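Local coordinates for protein sulfide-quinone reductase (Aquifex aeolicus, PDB 3HYV) that catalyses the oxidation of hydrogen sulfide with a quinone as electron acceptor, using a bound FAD and building polysulfide that is released typically as cyclooctasulfur, at residues 144-149 with 245-250; 343-348 with 361-366; 163-168 with 349-354. One frame throughout, in Å; residues are numbered along the deposited sequence.

Contact 1 (144-149 with 245-250)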
loop_
_atom_site.group_PDB
_atom_site.type_symbol
_atom_site.label_atom_id
_atom_site.label_comp_id
_atom_site.label_asym_id
_atom_site.label_seq_id
_atom_site.Cartn_x
_atom_site.Cartn_y
_atom_site.Cartn_z
ATOM N N GLY A 144 12.066 25.802 13.678
ATOM C CA GLY A 144 12.303 24.648 14.549
ATOM C C GLY A 144 11.364 23.510 14.189
ATOM O O GLY A 144 10.665 23.591 13.178
ATOM N N PRO A 145 11.331 22.439 15.014
ATOM C CA PRO A 145 10.430 21.308 14.734
ATOM C C PRO A 145 8.951 21.636 14.966
ATOM O O PRO A 145 8.594 22.262 15.964
ATOM C CB PRO A 145 10.904 20.210 15.704
ATOM C CG PRO A 145 12.170 20.736 16.332
ATOM C CD PRO A 145 12.123 22.219 16.236
ATOM N N VAL A 146 8.110 21.211 14.025
ATOM C CA VAL A 146 6.667 21.395 14.098
ATOM C C VAL A 146 5.994 20.043 14.354
ATOM O O VAL A 146 6.301 19.045 13.680
ATOM C CB VAL A 146 6.119 21.989 12.770
ATOM C CG1 VAL A 146 4.584 22.021 12.754
ATOM C CG2 VAL A 146 6.695 23.378 12.521
ATOM N N VAL A 147 5.099 20.005 15.339
ATOM C CA VAL A 147 4.184 18.870 15.470
ATOM C C VAL A 147 2.720 19.329 15.519
ATOM O O VAL A 147 2.387 20.322 16.161
ATOM C CB VAL A 147 4.645 17.788 16.556
ATOM C CG1 VAL A 147 5.593 18.366 17.574
ATOM C CG2 VAL A 147 3.474 17.056 17.197
ATOM N N ILE A 148 1.879 18.625 14.767
ATOM C CA ILE A 148 0.469 18.978 14.553
ATOM C C ILE A 148 -0.368 17.714 14.738
ATOM O O ILE A 148 0.103 16.613 14.445
ATOM C CB ILE A 148 0.264 19.571 13.121
ATOM C CG1 ILE A 148 1.025 20.899 12.986
ATOM C CG2 ILE A 148 -1.236 19.789 12.777
ATOM C CD1 ILE A 148 1.192 21.379 11.551
ATOM N N GLY A 149 -1.592 17.849 15.241
ATOM C CA GLY A 149 -2.490 16.699 15.286
ATOM C C GLY A 149 -3.696 16.801 16.187
ATOM O O GLY A 149 -4.328 17.864 16.300
ATOM N N ALA A 245 9.573 19.899 19.941
ATOM C CA ALA A 245 8.578 20.767 19.320
ATOM C C ALA A 245 8.775 22.241 19.650
ATOM O O ALA A 245 8.801 22.621 20.819
ATOM C CB ALA A 245 7.182 20.330 19.729
ATOM N N LYS A 246 8.892 23.067 18.613
ATOM C CA LYS A 246 9.005 24.517 18.764
ATOM C C LYS A 246 7.645 25.205 18.526
ATOM O O LYS A 246 7.310 26.192 19.190
ATOM C CB LYS A 246 10.080 25.054 17.810
ATOM C CG LYS A 246 10.675 26.401 18.190
ATOM C CD LYS A 246 10.056 27.534 17.389
ATOM C CE LYS A 246 10.759 28.864 17.663
ATOM N NZ LYS A 246 10.231 29.938 16.771
ATOM N N PHE A 247 6.875 24.677 17.576
ATOM C CA PHE A 247 5.524 25.160 17.279
ATOM C C PHE A 247 4.579 23.970 17.201
ATOM O O PHE A 247 4.907 22.958 16.587
ATOM C CB PHE A 247 5.496 25.944 15.956
ATOM C CG PHE A 247 4.105 26.305 15.489
ATOM C CD1 PHE A 247 3.357 25.409 14.718
ATOM C CD2 PHE A 247 3.539 27.532 15.828
ATOM C CE1 PHE A 247 2.059 25.732 14.300
ATOM C CE2 PHE A 247 2.252 27.866 15.412
ATOM C CZ PHE A 247 1.507 26.965 14.651
ATOM N N THR A 248 3.411 24.091 17.832
ATOM C CA THR A 248 2.396 23.032 17.781
ATOM C C THR A 248 1.006 23.595 17.498
ATOM O O THR A 248 0.701 24.738 17.861
ATOM C CB THR A 248 2.365 22.123 19.072
ATOM O OG1 THR A 248 1.808 22.841 20.182
ATOM C CG2 THR A 248 3.756 21.605 19.445
ATOM N N MET A 249 0.185 22.786 16.828
ATOM C CA MET A 249 -1.230 23.072 16.633
ATOM C C MET A 249 -2.004 21.763 16.850
ATOM O O MET A 249 -1.849 20.805 16.082
ATOM C CB MET A 249 -1.473 23.653 15.230
ATOM C CG MET A 249 -2.772 24.440 15.050
ATOM S SD MET A 249 -4.301 23.493 15.221
ATOM C CE MET A 249 -4.186 22.393 13.791
ATOM N N PHE A 250 -2.807 21.720 17.915
ATOM C CA PHE A 250 -3.632 20.550 18.213
ATOM C C PHE A 250 -5.139 20.843 18.212
ATOM O O PHE A 250 -5.578 21.921 18.606
ATOM C CB PHE A 250 -3.178 19.861 19.517
ATOM C CG PHE A 250 -2.034 18.904 19.316
ATOM C CD1 PHE A 250 -2.271 17.549 19.094
ATOM C CD2 PHE A 250 -0.718 19.361 19.304
ATOM C CE1 PHE A 250 -1.211 16.661 18.873
ATOM C CE2 PHE A 250 0.340 18.477 19.087
ATOM C CZ PHE A 250 0.088 17.127 18.874
#
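Residues 146-149 and 247-250 are neighbouring parallel β-strands inside a mixed five-stranded sheet of this flavoprotein, within its pyridine nucleotide-disulphide oxidoreductase region. Their short axes run 4.9 Å apart and only 2° from parallel, in a register that pairs Val146 with Phe247 and Gly149 with Phe250. Just ahead of the strands, Pro145 O receives Lys246 N at 2.8 Å and takes a second, weak bond from Phe247 N. The ladder then alternates: Val147 N gives to Phe247 O at 3.2 Å, Val147 O accepts a weak bond from Met249 N, and Gly149 N gives to Met249 O at 3.1 Å. On its far side strand 146-150 bonds to Thr183 and Ile185, so it is an inner strand.

One face of the sheet carries Val146, Ile148, Phe247 and Met249. CG1 of Val146 meets the edge of the Phe247 ring, near its plane, at CD1. The Met249 chain bends at both chi2 and chi3, and its CE turns back to CG2 of Ile148 at 4.1 Å. Helix 158-173 packs over this face through Phe163.

Val147, Thr248 and Phe250 occupy the other face, where Ile226 of strand 222-226 touches both Thr248 and Phe250. Val147 CG2 reaches Phe250 CZ at 3.8 Å. With chi1 at -84°, the Phe250 ring swings toward the partner strand and lies across Gly149. The glycine backbone N sits over one ring face, displaced toward the rim. A β-carbon at this position would crowd CE1 of that ring, whose CD1 already stands 3.3 Å from Gly149 C.

Contact 2 (343-348 with 361-366); sequences LSAICI and DPVIPP
Ser344 and Ala345 meet Asp361 and Val363 at the open end of a β-hairpin, where strand 345-350 starts and strand 355-361 finishes. A single backbone bond joins the two segments: Val363 N gives to Leu343 O at 3.1 Å. The N-H points almost straight at the oxygen (175°), although the donor is tilted 16° from the carbonyl plane. It continues the link between the two arms of the hairpin beyond the regular pairing of Ala345 with Ala360. The cis peptide bond before Pro362 turns the chain here, and Ser344 CA and Pro362 CA come within 4.2 Å of each other.

The apolar contact is small and close. Val363 CG2, anti to its own carbonyl carbon, touches Ala345 CB at 3.4 Å, tighter than an ordinary methyl contact, and also lies 3.3 Å from Leu343 O. One branch of the valine thus packs beside the same carbonyl that its backbone N-H holds.

The polar side chains meet without bonding to each other. Asp361, its CG trans to the backbone N (chi1 -175°), brings OD1 to 3.3 Å from Ser344 CB, whereas Ser344 OG is 4.0 Å from that oxygen. OD1 instead forms a salt bridge with Arg342 NE, so the acid is paired with a charge one residue before the 343-348 segment.

Strand 345-350 goes on to Ile346, which binds the quinone, and Cys347, thought to carry a persulfide intermediate. Around the contact, Met316 of helix 314-332 touches Leu343 and Val363, and Tyr178 of a neighbouring subunit packs on Pro362. Ile346 lies against Leu407 and Leu411 of helix 401-411 and against Phe357 and Phe359 of the adjoining strand 355-361.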
loop_
_atom_site.group_PDB
_atom_site.type_symbol
_atom_site.label_atom_id
_atom_site.label_comp_id
_atom_site.label_asym_id
_atom_site.label_seq_id
_atom_site.Cartn_x
_atom_site.Cartn_y
_atom_site.Cartn_z
ATOM N N LEU A 343 -27.658 12.677 6.037
ATOM C CA LEU A 343 -26.331 12.765 6.677
ATOM C C LEU A 343 -25.191 12.266 5.776
ATOM O O LEU A 343 -24.342 11.473 6.197
ATOM C CB LEU A 343 -26.319 12.086 8.059
ATOM C CG LEU A 343 -27.298 12.628 9.119
ATOM C CD1 LEU A 343 -27.319 11.750 10.386
ATOM C CD2 LEU A 343 -27.024 14.104 9.480
ATOM N N SER A 344 -25.191 12.729 4.529
ATOM C CA SER A 344 -24.078 12.490 3.613
ATOM C C SER A 344 -23.134 13.688 3.668
ATOM O O SER A 344 -23.504 14.749 4.172
ATOM C CB SER A 344 -24.568 12.222 2.185
ATOM O OG SER A 344 -25.393 13.271 1.702
ATOM N N ALA A 345 -21.915 13.515 3.168
ATOM C CA ALA A 345 -20.901 14.567 3.255
ATOM C C ALA A 345 -20.019 14.652 2.020
ATOM O O ALA A 345 -19.504 13.638 1.539
ATOM C CB ALA A 345 -20.043 14.368 4.489
ATOM N N ILE A 346 -19.881 15.875 1.509
ATOM C CA ILE A 346 -18.889 16.235 0.504
ATOM C C ILE A 346 -17.868 17.095 1.227
ATOM O O ILE A 346 -18.179 18.219 1.616
ATOM C CB ILE A 346 -19.526 17.057 -0.646
ATOM C CG1 ILE A 346 -20.494 16.196 -1.445
ATOM C CG2 ILE A 346 -18.453 17.661 -1.571
ATOM C CD1 ILE A 346 -21.393 16.987 -2.379
ATOM N N CYS A 347 -16.667 16.562 1.439
ATOM C CA CYS A 347 -15.590 17.307 2.122
ATOM C C CYS A 347 -14.370 17.547 1.237
ATOM O O CYS A 347 -13.917 16.642 0.525
ATOM C CB CYS A 347 -15.148 16.598 3.405
ATOM S SG CYS A 347 -16.483 16.256 4.548
ATOM N N ILE A 348 -13.847 18.774 1.286
ATOM C CA ILE A 348 -12.621 19.122 0.573
ATOM C C ILE A 348 -11.542 19.571 1.558
ATOM O O ILE A 348 -11.741 20.525 2.321
ATOM C CB ILE A 348 -12.871 20.185 -0.523
ATOM C CG1 ILE A 348 -13.860 19.639 -1.559
ATOM C CG2 ILE A 348 -11.562 20.586 -1.206
ATOM C CD1 ILE A 348 -14.681 20.692 -2.248
ATOM N N ASP A 361 -21.591 8.642 1.099
ATOM C CA ASP A 361 -23.049 8.611 1.168
ATOM C C ASP A 361 -23.611 7.270 1.674
ATOM O O ASP A 361 -23.571 6.272 0.944
ATOM C CB ASP A 361 -23.654 8.975 -0.196
ATOM C CG ASP A 361 -25.183 9.075 -0.160
ATOM O OD1 ASP A 361 -25.758 9.374 0.911
ATOM O OD2 ASP A 361 -25.815 8.859 -1.212
ATOM N N PRO A 362 -24.132 7.238 2.926
ATOM C CA PRO A 362 -24.014 8.279 3.955
ATOM C C PRO A 362 -22.654 8.207 4.634
ATOM O O PRO A 362 -21.860 7.327 4.318
ATOM C CB PRO A 362 -25.127 7.930 4.957
ATOM C CG PRO A 362 -25.876 6.754 4.365
ATOM C CD PRO A 362 -24.951 6.109 3.399
ATOM N N VAL A 363 -22.387 9.126 5.554
ATOM C CA VAL A 363 -21.140 9.117 6.319
ATOM C C VAL A 363 -21.082 7.891 7.246
ATOM O O VAL A 363 -20.060 7.197 7.315
ATOM C CB VAL A 363 -20.952 10.439 7.105
ATOM C CG1 VAL A 363 -19.610 10.460 7.829
ATOM C CG2 VAL A 363 -21.015 11.596 6.153
ATOM N N ILE A 364 -22.190 7.629 7.936
ATOM C CA ILE A 364 -22.326 6.482 8.832
ATOM C C ILE A 364 -22.701 5.212 8.026
ATOM O O ILE A 364 -23.760 5.171 7.390
ATOM C CB ILE A 364 -23.367 6.773 9.954
ATOM C CG1 ILE A 364 -22.920 7.991 10.786
ATOM C CG2 ILE A 364 -23.612 5.533 10.827
ATOM C CD1 ILE A 364 -24.021 8.627 11.626
ATOM N N PRO A 365 -21.812 4.191 8.032
ATOM C CA PRO A 365 -21.978 2.940 7.265
ATOM C C PRO A 365 -23.188 2.095 7.692
ATOM O O PRO A 365 -23.738 2.320 8.769
ATOM C CB PRO A 365 -20.674 2.178 7.539
ATOM C CG PRO A 365 -19.700 3.223 8.022
ATOM C CD PRO A 365 -20.540 4.206 8.775
ATOM N N PRO A 366 -23.620 1.137 6.844
ATOM C CA PRO A 366 -23.106 0.830 5.497
ATOM C C PRO A 366 -23.391 1.928 4.459
ATOM O O PRO A 366 -24.473 2.510 4.452
ATOM C CB PRO A 366 -23.813 -0.475 5.134
ATOM C CG PRO A 366 -25.027 -0.502 5.971
ATOM C CD PRO A 366 -24.704 0.223 7.241
#

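Contact 3 (163-168 with 349-354); sequences FALMLH and ADFGED
Asp350 and Phe351 pack against Leu165 and Met166 where the turn of the 345-350/355-361 β-hairpin meets helix 158-173, which flanks the mixed sheet containing strand 146-150. The joint is made by van der Waals contact. At Asp350, the extended Met166 chain crosses the aspartate side chain at about a right angle and sets CE 3.6 Å from its CB. Asp350 OD2 is hydrogen-bonded to His47, and its backbone N to Glu162 one turn earlier on the helix.

Phe351 lies alongside Leu165, the two side chains pointing the same way. Its chi1 of -52° puts CG anti to the carbonyl carbon and brings the ring back over Ala349 O, which sits 3.3 Å above the plane at its centre. Phe351 CD1 is 3.6 Å from Leu165 CB, and Phe351 CE1 is 3.8 Å from Leu165 CD2. Leu209 of helix 202-212 touches both residues. Replacing the ring by an alanine would probably open a gap beside Leu165 and leave that side chain freer to turn. Phe351 N bonds to Asp354 O at 2.8 Å, closing the hairpin turn.

Gly352 follows with backbone angles (phi 120°, psi -77°) at which a β-carbon would strike the preceding carbonyl oxygen; its N lies 4.1 Å from Met166 CG.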
loop_
_atom_site.group_PDB
_atom_site.type_symbol
_atom_site.label_atom_id
_atom_site.label_comp_id
_atom_site.label_asym_id
_atom_site.label_seq_id
_atom_site.Cartn_x
_atom_site.Cartn_y
_atom_site.Cartn_z
ATOM N N PHE A 163 -4.261 22.084 7.759
ATOM C CA PHE A 163 -3.266 22.989 8.351
ATOM C C PHE A 163 -1.834 22.483 8.124
ATOM O O PHE A 163 -0.973 23.242 7.667
ATOM C CB PHE A 163 -3.557 23.205 9.847
ATOM C CG PHE A 163 -2.727 24.290 10.485
ATOM C CD1 PHE A 163 -1.589 23.972 11.230
ATOM C CD2 PHE A 163 -3.087 25.630 10.359
ATOM C CE1 PHE A 163 -0.814 24.970 11.828
ATOM C CE2 PHE A 163 -2.317 26.644 10.955
ATOM C CZ PHE A 163 -1.178 26.312 11.687
ATOM N N ALA A 164 -1.587 21.210 8.433
ATOM C CA ALA A 164 -0.265 20.612 8.199
ATOM C C ALA A 164 0.226 20.784 6.752
ATOM O O ALA A 164 1.370 21.194 6.534
ATOM C CB ALA A 164 -0.246 19.136 8.602
ATOM N N LEU A 165 -0.635 20.473 5.776
ATOM C CA LEU A 165 -0.282 20.593 4.358
ATOM C C LEU A 165 -0.204 22.043 3.858
ATOM O O LEU A 165 0.619 22.363 2.984
ATOM C CB LEU A 165 -1.251 19.798 3.483
ATOM C CG LEU A 165 -1.038 18.313 3.127
ATOM C CD1 LEU A 165 0.430 17.903 3.029
ATOM C CD2 LEU A 165 -1.817 17.373 4.057
ATOM N N MET A 166 -1.065 22.909 4.394
ATOM C CA MET A 166 -1.013 24.342 4.072
ATOM C C MET A 166 0.276 24.966 4.572
ATOM O O MET A 166 0.873 25.789 3.874
ATOM C CB MET A 166 -2.208 25.107 4.650
ATOM C CG MET A 166 -3.515 24.942 3.889
ATOM S SD MET A 166 -4.831 25.833 4.740
ATOM C CE MET A 166 -6.273 25.149 3.977
ATOM N N LEU A 167 0.696 24.573 5.777
ATOM C CA LEU A 167 1.948 25.050 6.358
ATOM C C LEU A 167 3.163 24.566 5.570
ATOM O O LEU A 167 4.100 25.330 5.364
ATOM C CB LEU A 167 2.066 24.663 7.842
ATOM C CG LEU A 167 3.314 25.098 8.627
ATOM C CD1 LEU A 167 3.533 26.636 8.597
ATOM C CD2 LEU A 167 3.287 24.569 10.055
ATOM N N HIS A 168 3.145 23.305 5.128
ATOM C CA HIS A 168 4.228 22.754 4.295
ATOM C C HIS A 168 4.398 23.574 3.009
ATOM O O HIS A 168 5.516 23.915 2.629
ATOM C CB HIS A 168 3.992 21.260 3.987
ATOM C CG HIS A 168 4.709 20.767 2.769
ATOM N ND1 HIS A 168 6.030 20.366 2.789
ATOM C CD2 HIS A 168 4.288 20.610 1.488
ATOM C CE1 HIS A 168 6.390 19.985 1.574
ATOM N NE2 HIS A 168 5.353 20.131 0.763
ATOM N N ALA A 349 -10.417 18.855 1.558
ATOM C CA ALA A 349 -9.256 19.247 2.351
ATOM C C ALA A 349 -8.282 20.033 1.475
ATOM O O ALA A 349 -7.626 19.472 0.604
ATOM C CB ALA A 349 -8.573 18.026 2.971
ATOM N N ASP A 350 -8.213 21.336 1.716
ATOM C CA ASP A 350 -7.369 22.244 0.941
ATOM C C ASP A 350 -5.914 22.139 1.419
ATOM O O ASP A 350 -5.645 22.260 2.612
ATOM C CB ASP A 350 -7.897 23.675 1.096
ATOM C CG ASP A 350 -7.346 24.639 0.050
ATOM O OD1 ASP A 350 -6.765 24.207 -0.973
ATOM O OD2 ASP A 350 -7.513 25.854 0.252
ATOM N N PHE A 351 -4.987 21.895 0.495
ATOM C CA PHE A 351 -3.565 21.722 0.843
ATOM C C PHE A 351 -2.688 22.893 0.384
ATOM O O PHE A 351 -1.460 22.799 0.425
ATOM C CB PHE A 351 -2.992 20.424 0.244
ATOM C CG PHE A 351 -3.787 19.186 0.552
ATOM C CD1 PHE A 351 -4.339 18.974 1.815
ATOM C CD2 PHE A 351 -3.960 18.210 -0.421
ATOM C CE1 PHE A 351 -5.063 17.814 2.095
ATOM C CE2 PHE A 351 -4.690 17.053 -0.148
ATOM C CZ PHE A 351 -5.238 16.855 1.110
ATOM N N GLY A 352 -3.317 23.976 -0.076
ATOM C CA GLY A 352 -2.592 25.129 -0.614
ATOM C C GLY A 352 -2.912 25.451 -2.068
ATOM O O GLY A 352 -3.651 26.385 -2.352
ATOM N N GLU A 353 -2.347 24.669 -2.984
ATOM C CA GLU A 353 -2.534 24.851 -4.418
ATOM C C GLU A 353 -3.293 23.665 -5.024
ATOM O O GLU A 353 -3.707 23.698 -6.190
ATOM C CB GLU A 353 -1.172 24.986 -5.100
ATOM C CG GLU A 353 -1.198 25.783 -6.401
ATOM C CD GLU A 353 -0.062 25.419 -7.348
ATOM O OE1 GLU A 353 1.001 24.945 -6.871
ATOM O OE2 GLU A 353 -0.250 25.602 -8.579
ATOM N N ASP A 354 -3.433 22.606 -4.235
ATOM C CA ASP A 354 -4.256 21.460 -4.597
ATOM C C ASP A 354 -5.045 20.975 -3.373
ATOM O O ASP A 354 -4.967 21.583 -2.307
ATOM C CB ASP A 354 -3.432 20.348 -5.284
ATOM C CG ASP A 354 -2.315 19.777 -4.401
ATOM O OD1 ASP A 354 -1.953 20.377 -3.364
ATOM O OD2 ASP A 354 -1.781 18.711 -4.766
#

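From the N terminus, contact 1 opens at 144-149, and the chain passes through a short loop into helix 158-173, where contact 3 begins. Contact 1 closes at 245-250, uniting two parallel strands of the mixed sheet. Contact 2 opens at 343-348, contact 3 closes on the directly following 349-354, and contact 2 closes at 361-366 after a short hairpin. Contact 3 therefore crosses both others, whereas contacts 1 and 2 lie in series, their centres about 30 Å apart. Phe163 packs on Ile148, Phe247 and Met249, joining the sheet to the helix; strand 345-350, shared by contacts 2 and 3, extends this connection to the antiparallel three-stranded sheet.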